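Local coordinates for protein lactose Operon Repressor (Escherichia coli, PDB 1JYE) that represses transcription of the lactose operon by binding operator DNA, and was crystallised as a C-terminally truncated dimeric variant, at residues L73-Q78 against Q291-L296. The protein carries 1 engineered substitution. Residues are numbered along the deposited sequence; the frame is centred on the assembly and turned at random.
Sequences LHAPSQ and QDFRLL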
loop_
_atom_site.group_PDB
_atom_site.type_symbol
_atom_site.label_atom_id
_atom_site.label_comp_id
_atom_site.label_asym_id
_atom_site.label_seq_id
_atom_site.Cartn_x
_atom_site.Cartn_y
_atom_site.Cartn_z
ATOM N N LEU A 73 5.534 -1.229 2.353
ATOM C CA LEU A 73 5.900 -0.576 1.100
ATOM C C LEU A 73 4.885 -0.993 0.036
ATOM O O LEU A 73 4.461 -2.149 -0.009
ATOM C CB LEU A 73 7.313 -1.001 0.678
ATOM C CG LEU A 73 8.456 -0.589 1.614
ATOM C CD1 LEU A 73 9.724 -1.352 1.254
ATOM C CD2 LEU A 73 8.680 0.912 1.508
ATOM N N HIS A 74 4.505 -0.055 -0.826
ATOM C CA HIS A 74 3.514 -0.328 -1.860
ATOM C C HIS A 74 3.863 -1.433 -2.853
ATOM O O HIS A 74 3.101 -2.385 -3.010
ATOM C CB HIS A 74 3.185 0.962 -2.620
ATOM C CG HIS A 74 2.214 0.768 -3.745
ATOM N ND1 HIS A 74 2.609 0.412 -5.016
ATOM C CD2 HIS A 74 0.864 0.857 -3.783
ATOM C CE1 HIS A 74 1.545 0.291 -5.790
ATOM N NE2 HIS A 74 0.473 0.555 -5.065
ATOM N N ALA A 75 5.005 -1.314 -3.523
ATOM C CA ALA A 75 5.396 -2.320 -4.508
ATOM C C ALA A 75 5.414 -3.746 -3.947
ATOM O O ALA A 75 4.785 -4.646 -4.506
ATOM C CB ALA A 75 6.758 -1.967 -5.109
ATOM N N PRO A 76 6.135 -3.975 -2.837
ATOM C CA PRO A 76 6.174 -5.327 -2.273
ATOM C C PRO A 76 4.783 -5.878 -1.949
ATOM O O PRO A 76 4.489 -7.038 -2.227
ATOM C CB PRO A 76 7.036 -5.152 -1.023
ATOM C CG PRO A 76 7.962 -4.037 -1.409
ATOM C CD PRO A 76 7.022 -3.069 -2.084
ATOM N N SER A 77 3.921 -5.048 -1.369
ATOM C CA SER A 77 2.581 -5.508 -1.026
ATOM C C SER A 77 1.755 -5.878 -2.259
ATOM O O SER A 77 0.968 -6.818 -2.220
ATOM C CB SER A 77 1.848 -4.451 -0.189
ATOM O OG SER A 77 1.742 -3.225 -0.883
ATOM N N GLN A 78 1.937 -5.157 -3.360
ATOM C CA GLN A 78 1.181 -5.472 -4.570
ATOM C C GLN A 78 1.658 -6.807 -5.136
ATOM O O GLN A 78 0.862 -7.632 -5.582
ATOM C CB GLN A 78 1.360 -4.367 -5.614
ATOM C CG GLN A 78 0.901 -2.991 -5.146
ATOM C CD GLN A 78 -0.563 -2.966 -4.740
ATOM O OE1 GLN A 78 -1.441 -3.301 -5.530
ATOM N NE2 GLN A 78 -0.828 -2.565 -3.501
ATOM N N GLN A 291 4.517 -0.522 -13.944
ATOM C CA GLN A 291 5.147 -1.791 -13.597
ATOM C C GLN A 291 3.965 -2.627 -13.117
ATOM O O GLN A 291 3.399 -2.354 -12.061
ATOM C CB GLN A 291 6.154 -1.644 -12.455
ATOM C CG GLN A 291 7.349 -0.761 -12.768
ATOM C CD GLN A 291 8.507 -1.020 -11.828
ATOM O OE1 GLN A 291 9.441 -1.752 -12.165
ATOM N NE2 GLN A 291 8.446 -0.438 -10.635
ATOM N N ASP A 292 3.597 -3.634 -13.899
ATOM C CA ASP A 292 2.455 -4.488 -13.565
ATOM C C ASP A 292 2.794 -5.498 -12.467
ATOM O O ASP A 292 3.088 -6.661 -12.743
ATOM C CB ASP A 292 1.981 -5.201 -14.832
ATOM C CG ASP A 292 0.601 -5.810 -14.680
ATOM O OD1 ASP A 292 -0.020 -6.112 -15.720
ATOM O OD2 ASP A 292 0.142 -5.992 -13.532
ATOM N N PHE A 293 2.739 -5.043 -11.219
ATOM C CA PHE A 293 3.063 -5.895 -10.079
ATOM C C PHE A 293 2.186 -7.132 -9.983
ATOM O O PHE A 293 2.641 -8.189 -9.545
ATOM C CB PHE A 293 2.969 -5.097 -8.774
ATOM C CG PHE A 293 3.903 -3.923 -8.713
ATOM C CD1 PHE A 293 5.279 -4.105 -8.823
ATOM C CD2 PHE A 293 3.408 -2.633 -8.558
ATOM C CE1 PHE A 293 6.148 -3.018 -8.779
ATOM C CE2 PHE A 293 4.273 -1.537 -8.512
ATOM C CZ PHE A 293 5.643 -1.732 -8.623
ATOM N N ARG A 294 0.927 -7.008 -10.388
ATOM C CA ARG A 294 0.020 -8.144 -10.338
ATOM C C ARG A 294 0.538 -9.229 -11.275
ATOM O O ARG A 294 0.569 -10.411 -10.926
ATOM C CB ARG A 294 -1.386 -7.727 -10.765
ATOM C CG ARG A 294 -2.435 -8.806 -10.552
ATOM C CD ARG A 294 -3.617 -8.622 -11.490
ATOM N NE ARG A 294 -3.534 -9.497 -12.660
ATOM C CZ ARG A 294 -2.567 -9.458 -13.573
ATOM N NH1 ARG A 294 -1.579 -8.580 -13.472
ATOM N NH2 ARG A 294 -2.583 -10.308 -14.590
ATOM N N LEU A 295 0.947 -8.822 -12.474
ATOM C CA LEU A 295 1.468 -9.767 -13.447
ATOM C C LEU A 295 2.734 -10.432 -12.908
ATOM O O LEU A 295 2.911 -11.642 -13.043
ATOM C CB LEU A 295 1.777 -9.057 -14.767
ATOM C CG LEU A 295 2.374 -9.934 -15.871
ATOM C CD1 LEU A 295 1.394 -11.035 -16.241
ATOM C CD2 LEU A 295 2.703 -9.078 -17.082
ATOM N N LEU A 296 3.608 -9.643 -12.294
ATOM C CA LEU A 296 4.848 -10.184 -11.739
ATOM C C LEU A 296 4.572 -11.234 -10.664
ATOM O O LEU A 296 5.133 -12.329 -10.696
ATOM C CB LEU A 296 5.700 -9.059 -11.146
ATOM C CG LEU A 296 6.984 -9.500 -10.438
ATOM C CD1 LEU A 296 7.911 -10.201 -11.428
ATOM C CD2 LEU A 296 7.669 -8.284 -9.832
#
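Q78 and F293 bring the starts of helices 74-89 and 293-308 together, their CA atoms 5.8 Å apart, and no hydrogen bond passes between the two segments. The contact is a worked example of an aromatic ring packing on a helix, carried mainly by the side chain of F293. CG of F293 stands anti to its carbonyl carbon (chi1 -60°), which carries the ring across to the other helix. CA of A75 lies over one face, toward the rim, 4.2 Å from the ring centroid in a CH-pi contact, while its CB touches CZ of F293 at 3.7 Å. Over the opposite face, toward the rim, sits the carbonyl oxygen of Q291. At the root of the ring, CB of Q78 meets CB of F293 at 3.6 Å. CE1 of H74, at 4.3 Å from CE2 of F293, is a looser neighbour, with the phenylalanine atom near the imidazole plane at its edge. The pairing of two helix starts here belongs to the N-terminal subdomain of the periplasmic-binding-protein-like core of LacI-family repressors, to which the chain returns through strand 288-290 to build helix 293-308. With the ring of F293 cut back to an alanine, the CH-pi contact would probably be lost and a gap opened beside A75. Beyond its own CB, the Q78 chain bends at chi2 (-58°), its CG passing over a face of the H74 ring, and NE2 donates to A72 O of the second subunit. D292 N-caps helix 293-308: its OD2 accepts from L295 N from above the carboxylate plane and forms a salt bridge with NH1 of R294.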